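Local coordinates for protein spydx (Streptococcus pyogenes, PDB 2J43) that binds alpha-glucans such as host lung glycogen through paired family 41 carbohydrate-binding modules, a part of a cell-wall-anchored enzyme that probably debranches pullulan and glycogen, at residues A[71-74]-A[75-79]; A[210-214]-A[215-219]; A[203-206]-A[207-210]. All blocks are in the same frame, centred on the assembly; numbering follows the deposited sequence.

Contact 1 (A[71-74]-A[75-79]); sequences INNK and AGENL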
loop_
_atom_site.group_PDB
_atom_site.type_symbol
_atom_site.label_atom_id
_atom_site.label_comp_id
_atom_site.label_asym_id
_atom_site.label_seq_id
_atom_site.Cartn_x
_atom_site.Cartn_y
_atom_site.Cartn_z
ATOM N N ILE A 71 19.265 7.706 -4.190
ATOM C CA ILE A 71 20.253 7.070 -3.302
ATOM C C ILE A 71 21.594 7.344 -3.927
ATOM O O ILE A 71 21.825 7.018 -5.116
ATOM C CB ILE A 71 20.010 5.525 -3.123
ATOM C CG1 ILE A 71 18.674 5.292 -2.428
ATOM C CG2 ILE A 71 21.151 4.871 -2.299
ATOM C CD1 ILE A 71 18.299 3.865 -2.269
ATOM N N ASN A 72 22.500 7.916 -3.157
ATOM C CA ASN A 72 23.849 8.219 -3.617
ATOM C C ASN A 72 24.859 7.488 -2.769
ATOM O O ASN A 72 24.484 6.744 -1.872
ATOM C CB ASN A 72 24.141 9.738 -3.666
ATOM C CG ASN A 72 24.215 10.442 -2.280
ATOM O OD1 ASN A 72 24.360 9.788 -1.271
ATOM N ND2 ASN A 72 24.274 11.796 -2.266
ATOM N N ASN A 73 26.119 7.661 -3.130
ATOM C CA ASN A 73 27.208 7.221 -2.272
ATOM C C ASN A 73 28.200 8.330 -2.065
ATOM O O ASN A 73 28.077 9.432 -2.592
ATOM C CB ASN A 73 27.835 5.943 -2.804
ATOM C CG ASN A 73 28.533 6.147 -4.147
ATOM O OD1 ASN A 73 28.835 7.280 -4.539
ATOM N ND2 ASN A 73 28.802 5.031 -4.829
ATOM N N LYS A 74 29.179 8.087 -1.205
ATOM C CA LYS A 74 30.060 9.164 -0.794
ATOM C C LYS A 74 31.033 9.574 -1.921
ATOM O O LYS A 74 31.534 10.690 -1.903
ATOM C CB LYS A 74 30.740 8.828 0.540
ATOM C CG LYS A 74 31.627 7.647 0.485
ATOM C CD LYS A 74 32.328 7.372 1.856
ATOM C CE LYS A 74 32.872 5.948 1.845
ATOM N NZ LYS A 74 34.108 5.781 1.031
ATOM N N ALA A 75 31.227 8.716 -2.925
ATOM C CA ALA A 75 31.927 9.083 -4.161
ATOM C C ALA A 75 31.121 10.010 -5.062
ATOM O O ALA A 75 31.652 10.523 -6.072
ATOM C CB ALA A 75 32.324 7.859 -4.933
ATOM N N GLY A 76 29.850 10.268 -4.719
ATOM C CA GLY A 76 29.015 11.164 -5.479
ATOM C C GLY A 76 28.244 10.559 -6.633
ATOM O O GLY A 76 27.737 11.297 -7.495
ATOM N N GLU A 77 28.153 9.247 -6.692
ATOM C CA GLU A 77 27.388 8.584 -7.723
ATOM C C GLU A 77 25.889 8.647 -7.404
ATOM O O GLU A 77 25.492 8.498 -6.239
ATOM C CB GLU A 77 27.780 7.124 -7.843
ATOM C CG GLU A 77 29.178 6.864 -8.314
ATOM C CD GLU A 77 29.374 5.363 -8.418
ATOM O OE1 GLU A 77 29.998 4.805 -7.541
ATOM O OE2 GLU A 77 28.825 4.734 -9.353
ATOM N N ASN A 78 25.069 8.858 -8.433
ATOM C CA ASN A 78 23.627 8.723 -8.302
ATOM C C ASN A 78 23.287 7.275 -8.632
ATOM O O ASN A 78 23.219 6.850 -9.841
ATOM C CB ASN A 78 22.922 9.758 -9.203
ATOM C CG ASN A 78 21.403 9.665 -9.160
ATOM O OD1 ASN A 78 20.827 8.772 -8.535
ATOM N ND2 ASN A 78 20.736 10.666 -9.788
ATOM N N LEU A 79 23.101 6.454 -7.597
ATOM C CA LEU A 79 22.973 5.016 -7.789
ATOM C C LEU A 79 21.583 4.574 -8.239
ATOM O O LEU A 79 21.447 3.569 -8.949
ATOM C CB LEU A 79 23.349 4.286 -6.477
ATOM C CG LEU A 79 24.779 4.503 -6.023
ATOM C CD1 LEU A 79 24.975 3.931 -4.652
ATOM C CD2 LEU A 79 25.757 3.873 -7.064
#
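Asn73 and Glu77 hold each other through both ends of the Asn73 amide. Asn73 ND2 donates to Glu77 OE1 at 3.0 Å; the carboxylate oxygen lies almost in the amide plane, while the nitrogen comes to OE1 from above the carboxylate plane, the two planes being turned 61° apart. The other end of the amide, OD1, accepts the backbone N of Glu77 at 3.0 Å, with the donor tilted out of the carbonyl plane. The first torsion of Asn73 makes this possible: with chi1 at 66° CG sits between the backbone N and the carbonyl carbon, and the amide is carried over the turn that follows. Glu77 answers with CG beside its own N and an extended chain, its CB 3.5 Å from Asn73 OD1. ND2 also donates to Glu16 OE2, so two carboxylates grip one amide nitrogen, which should hold the amide in this rotation. Ala75 CB lies 3.6 Å from Asn73 OD1. Further from the turn, Leu79 CD1 comes to 4.0 Å from Asn73 CB and CD2 approaches ND2, while the leucine also packs on Leu21. Asn72 directs its amide elsewhere, ND2 donating to Pro37 O, but its CB touches Glu77 O. In the backbone, Gly76 N donates to Asn73 O at 2.9 Å and Leu79 N to Ile71 O at 2.8 Å. A type I beta turn from Asn73 to Gly76, its first side chain bonding to the backbone beyond it, thus reverses the chain at the end of strand 66-73 in the first carbohydrate-binding module.

Contact 2 (A[210-214]-A[215-219]); sequences KVYNN and PYYID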
loop_
_atom_site.group_PDB
_atom_site.type_symbol
_atom_site.label_atom_id
_atom_site.label_comp_id
_atom_site.label_asym_id
_atom_site.label_seq_id
_atom_site.Cartn_x
_atom_site.Cartn_y
_atom_site.Cartn_z
ATOM N N LYS A 210 -17.542 2.226 -3.630
ATOM C CA LYS A 210 -16.326 2.296 -4.423
ATOM C C LYS A 210 -15.232 1.368 -3.943
ATOM O O LYS A 210 -15.043 1.276 -2.748
ATOM C CB LYS A 210 -15.759 3.716 -4.360
ATOM C CG LYS A 210 -16.585 4.718 -5.121
ATOM C CD LYS A 210 -15.953 6.116 -4.986
ATOM C CE LYS A 210 -16.325 7.023 -6.160
ATOM N NZ LYS A 210 -15.638 8.364 -6.077
ATOM N N VAL A 211 -14.523 0.752 -4.888
ATOM C CA VAL A 211 -13.256 0.059 -4.625
ATOM C C VAL A 211 -12.124 1.048 -4.832
ATOM O O VAL A 211 -12.024 1.663 -5.890
ATOM C CB VAL A 211 -12.969 -1.044 -5.616
ATOM C CG1 VAL A 211 -11.766 -1.877 -5.175
ATOM C CG2 VAL A 211 -14.164 -1.940 -5.757
ATOM N N TYR A 212 -11.267 1.152 -3.823
ATOM C CA TYR A 212 -10.147 2.073 -3.823
ATOM C C TYR A 212 -8.897 1.247 -3.952
ATOM O O TYR A 212 -8.814 0.117 -3.473
ATOM C CB TYR A 212 -10.132 2.882 -2.547
ATOM C CG TYR A 212 -11.352 3.722 -2.333
ATOM C CD1 TYR A 212 -11.417 5.024 -2.840
ATOM C CD2 TYR A 212 -12.413 3.257 -1.594
ATOM C CE1 TYR A 212 -12.515 5.793 -2.648
ATOM C CE2 TYR A 212 -13.552 4.052 -1.356
ATOM C CZ TYR A 212 -13.601 5.321 -1.926
ATOM O OH TYR A 212 -14.683 6.170 -1.736
ATOM N N ASN A 213 -7.910 1.824 -4.631
ATOM C CA ASN A 213 -6.631 1.176 -4.865
ATOM C C ASN A 213 -5.537 1.618 -3.848
ATOM O O ASN A 213 -4.379 1.290 -4.012
ATOM C CB ASN A 213 -6.193 1.384 -6.301
ATOM C CG ASN A 213 -5.801 2.808 -6.605
ATOM O OD1 ASN A 213 -5.484 3.587 -5.714
ATOM N ND2 ASN A 213 -5.863 3.164 -7.879
ATOM N N ASN A 214 -5.971 2.298 -2.793
ATOM C CA ASN A 214 -5.097 2.820 -1.745
ATOM C C ASN A 214 -5.802 2.977 -0.436
ATOM O O ASN A 214 -7.028 3.155 -0.404
ATOM C CB ASN A 214 -4.535 4.195 -2.199
ATOM C CG ASN A 214 -5.627 5.240 -2.390
ATOM O OD1 ASN A 214 -6.189 5.380 -3.507
ATOM N ND2 ASN A 214 -5.976 5.915 -1.348
ATOM N N PRO A 215 -5.066 2.918 0.672
ATOM C CA PRO A 215 -5.678 2.967 1.987
ATOM C C PRO A 215 -6.123 4.333 2.470
ATOM O O PRO A 215 -6.640 4.418 3.579
ATOM C CB PRO A 215 -4.562 2.425 2.900
ATOM C CG PRO A 215 -3.347 2.808 2.223
ATOM C CD PRO A 215 -3.606 2.697 0.747
ATOM N N TYR A 216 -5.962 5.356 1.631
ATOM C CA TYR A 216 -6.425 6.704 1.928
ATOM C C TYR A 216 -7.816 6.936 1.380
ATOM O O TYR A 216 -8.394 8.009 1.598
ATOM C CB TYR A 216 -5.415 7.738 1.398
ATOM C CG TYR A 216 -4.080 7.467 1.997
ATOM C CD1 TYR A 216 -3.785 7.830 3.287
ATOM C CD2 TYR A 216 -3.112 6.742 1.293
ATOM C CE1 TYR A 216 -2.568 7.547 3.869
ATOM C CE2 TYR A 216 -1.892 6.439 1.884
ATOM C CZ TYR A 216 -1.634 6.813 3.177
ATOM O OH TYR A 216 -0.446 6.496 3.814
ATOM N N TYR A 217 -8.365 5.955 0.662
ATOM C CA TYR A 217 -9.707 6.057 0.043
ATOM C C TYR A 217 -9.779 7.292 -0.880
ATOM O O TYR A 217 -10.757 8.019 -0.875
ATOM C CB TYR A 217 -10.852 6.024 1.086
ATOM C CG TYR A 217 -10.680 4.870 2.064
ATOM C CD1 TYR A 217 -10.977 3.585 1.679
ATOM C CD2 TYR A 217 -10.223 5.082 3.365
ATOM C CE1 TYR A 217 -10.812 2.520 2.570
ATOM C CE2 TYR A 217 -10.081 4.048 4.256
ATOM C CZ TYR A 217 -10.337 2.751 3.818
ATOM O OH TYR A 217 -10.144 1.709 4.686
ATOM N N ILE A 218 -8.741 7.469 -1.687
ATOM C CA ILE A 218 -8.714 8.507 -2.740
ATOM C C ILE A 218 -9.006 7.906 -4.095
ATOM O O ILE A 218 -8.324 7.007 -4.549
ATOM C CB ILE A 218 -7.343 9.228 -2.764
ATOM C CG1 ILE A 218 -6.989 9.738 -1.365
ATOM C CG2 ILE A 218 -7.379 10.420 -3.788
ATOM C CD1 ILE A 218 -7.943 10.863 -0.783
ATOM N N ASP A 219 -10.028 8.442 -4.782
ATOM C CA ASP A 219 -10.555 7.769 -5.959
ATOM C C ASP A 219 -9.590 7.768 -7.144
ATOM O O ASP A 219 -9.013 8.792 -7.494
ATOM C CB ASP A 219 -11.923 8.363 -6.344
ATOM C CG ASP A 219 -12.567 7.624 -7.505
ATOM O OD1 ASP A 219 -11.821 7.006 -8.303
ATOM O OD2 ASP A 219 -13.807 7.601 -7.706
HETATM O O HOH W 1 -8.719 4.512 -5.748
#
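The Tyr212 ring has the backbone and CB of Tyr217 across one face, CA lying 3.5 Å above the plane and offset toward the rim. Tyr217 CB is 3.9 Å from the ring centroid and almost exactly on its normal, a CH-pi contact. Beyond CB the Tyr217 ring turns its edge toward the face of Tyr212 in an offset edge-to-face pair, the planes at 85° and Tyr217 CD1 reaching Tyr212 CD2 at 3.6 Å. Asp219 N lies at the edge of the Tyr212 ring, near its plane, and Tyr217 O is 3.3 Å from Tyr212 CE1. On a face of the Tyr217 ring, toward its rim, lies Pro215 C. The phenol of Tyr212 is anchored beyond these residues, where its OH bonds to Asp208 OD2.

The positive Tyr217 phi and psi, 56° and 45°, swing the chain back past Tyr212 after the type I turn from Asn214 to Tyr217. That turn is closed by Tyr217 N donating to Asn214 O, a rather long bond of 3.3 Å. Lys210 and the last residue, Asp219, cross at about a right angle and form a salt bridge, NZ to OD2 at 2.6 Å, on the carboxylate's anti lone pair. The extended lysine chain brings NZ to it. A water links Asn213 N, from which it accepts, to Ile218 O, to which it donates.

The C-terminal tail of this fragment folds back over the outermost strand 201-205 of the second module: Tyr212 shares backbone hydrogen bonds with Phe203, Pro215 and Tyr217 pack on Phe203, and Tyr217 also touches Lys205. Asn214 touches Leu88 and Tyr216 touches Met92.

Contact 3 (A[203-206]-A[207-210]); sequences FVKD and TDPK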
loop_
_atom_site.group_PDB
_atom_site.type_symbol
_atom_site.label_atom_id
_atom_site.label_comp_id
_atom_site.label_asym_id
_atom_site.label_seq_id
_atom_site.Cartn_x
_atom_site.Cartn_y
_atom_site.Cartn_z
ATOM N N PHE A 203 -9.144 -1.690 -1.222
ATOM C CA PHE A 203 -9.614 -1.149 0.020
ATOM C C PHE A 203 -11.046 -0.725 -0.151
ATOM O O PHE A 203 -11.376 0.037 -1.069
ATOM C CB PHE A 203 -8.753 0.049 0.447
ATOM C CG PHE A 203 -7.304 -0.293 0.507
ATOM C CD1 PHE A 203 -6.716 -0.632 1.689
ATOM C CD2 PHE A 203 -6.551 -0.353 -0.644
ATOM C CE1 PHE A 203 -5.363 -1.053 1.706
ATOM C CE2 PHE A 203 -5.223 -0.735 -0.624
ATOM C CZ PHE A 203 -4.638 -1.089 0.564
ATOM N N VAL A 204 -11.915 -1.283 0.685
ATOM C CA VAL A 204 -13.330 -0.889 0.767
ATOM C C VAL A 204 -13.712 -0.595 2.189
ATOM O O VAL A 204 -13.022 -0.999 3.136
ATOM C CB VAL A 204 -14.307 -1.952 0.147
ATOM C CG1 VAL A 204 -14.208 -1.953 -1.396
ATOM C CG2 VAL A 204 -14.059 -3.285 0.712
ATOM N N LYS A 205 -14.759 0.211 2.381
ATOM C CA LYS A 205 -15.148 0.605 3.709
ATOM C C LYS A 205 -16.661 0.812 3.886
ATOM O O LYS A 205 -17.333 1.159 2.917
ATOM C CB LYS A 205 -14.465 1.936 4.087
ATOM C CG LYS A 205 -14.693 3.089 3.122
ATOM C CD LYS A 205 -14.018 4.382 3.686
ATOM C CE LYS A 205 -14.154 5.559 2.769
ATOM N NZ LYS A 205 -15.565 6.090 2.635
ATOM N N ASP A 206 -17.138 0.566 5.104
ATOM C CA ASP A 206 -18.483 0.928 5.529
ATOM C C ASP A 206 -19.538 0.461 4.506
ATOM O O ASP A 206 -19.570 -0.741 4.159
ATOM C CB ASP A 206 -18.496 2.458 5.811
ATOM C CG ASP A 206 -17.450 2.858 6.833
ATOM O OD1 ASP A 206 -17.463 2.301 7.939
ATOM O OD2 ASP A 206 -16.593 3.696 6.605
ATOM N N THR A 207 -20.375 1.388 4.002
ATOM C CA THR A 207 -21.346 1.107 2.969
ATOM C C THR A 207 -21.052 1.838 1.677
ATOM O O THR A 207 -21.914 2.024 0.808
ATOM C CB THR A 207 -22.763 1.447 3.419
ATOM O OG1 THR A 207 -22.819 2.803 3.890
ATOM C CG2 THR A 207 -23.153 0.594 4.620
ATOM N N ASP A 208 -19.792 2.206 1.522
ATOM C CA ASP A 208 -19.326 2.891 0.343
ATOM C C ASP A 208 -19.168 1.911 -0.809
ATOM O O ASP A 208 -18.430 0.935 -0.703
ATOM C CB ASP A 208 -17.985 3.521 0.733
ATOM C CG ASP A 208 -17.386 4.424 -0.323
ATOM O OD1 ASP A 208 -17.718 4.347 -1.521
ATOM O OD2 ASP A 208 -16.489 5.257 0.029
ATOM N N PRO A 209 -19.839 2.154 -1.930
ATOM C CA PRO A 209 -19.778 1.262 -3.077
ATOM C C PRO A 209 -18.486 1.322 -3.920
ATOM O O PRO A 209 -18.368 0.536 -4.836
ATOM C CB PRO A 209 -20.959 1.748 -3.939
ATOM C CG PRO A 209 -20.946 3.154 -3.730
ATOM C CD PRO A 209 -20.726 3.307 -2.206
ATOM N N LYS A 210 -17.542 2.226 -3.630
ATOM C CA LYS A 210 -16.326 2.296 -4.423
ATOM C C LYS A 210 -15.232 1.368 -3.943
ATOM O O LYS A 210 -15.043 1.276 -2.748
ATOM C CB LYS A 210 -15.759 3.716 -4.360
ATOM C CG LYS A 210 -16.585 4.718 -5.121
ATOM C CD LYS A 210 -15.953 6.116 -4.986
ATOM C CE LYS A 210 -16.325 7.023 -6.160
ATOM N NZ LYS A 210 -15.638 8.364 -6.077
HETATM O O HOH W 2 -15.709 1.207 -0.149
#
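Lys205 and Asp208 are the first and last residues of a type II' beta turn that leads out of strand 201-205 in the second carbohydrate-binding module, and they are joined twice, once by backbone and once by side chains. The backbone bond runs from Asp208 N to Lys205 O at 3.0 Å. Asp206 has a positive phi, 49° with psi at -125°, as the second position of this turn requires; its O is taken up by Tyr118 OH.

The ionic contact is a salt bridge. Asp208 OD2 receives Lys205 NZ on its anti lone pair at 2.9 Å, the side chains crossing at a slant. With chi1 at 55° the lysine chain leaves from between its N and carbonyl carbon, runs extended, and bends only at the last torsion, which turns NZ onto the carboxylate. With the hydroxyl of Tyr212 as second partner of OD2, the lysine probably favours the ionised carboxylate.

Van der Waals contact is slight: Val204 CG1 meets the carbonyl Lys210 O at 3.6 Å, while the valine also packs on Tyr118 of the neighbouring strand 113-119.

Water extends the link. One molecule accepts from Lys205 N at 2.9 Å and lies within donating distance of both Asp208 O and Lys210 O, spanning the two arms beside the turn. Asp208 O is also bonded to Tyr191 OH.

Within the following loop, Asp208 makes an Asx turn through its other carboxylate oxygen: Lys210 N donates nearly straight to Asp208 OD1 at 3.0 Å, coming from above the carboxylate plane.

How the contacts relate
Contact 1 comes first along the chain, in the first module, where strand 66-73 of a four-stranded antiparallel sheet gives way to the loop before strand 83-86. Contacts 3 and 2 follow in the second module, on consecutive segments that share Lys210. Their centres are about 9 Å apart and they touch along strand 201-205, with Asn214 C packing 3.4 Å from Phe203 CD2. Contact 1 lies on the opposite side of the chain's centre from both, its own centre about 36 Å from that of contact 2 and 44 Å from that of contact 3. Both modules thus turn the chain at a strand end, and the fragment's tail closes over the second.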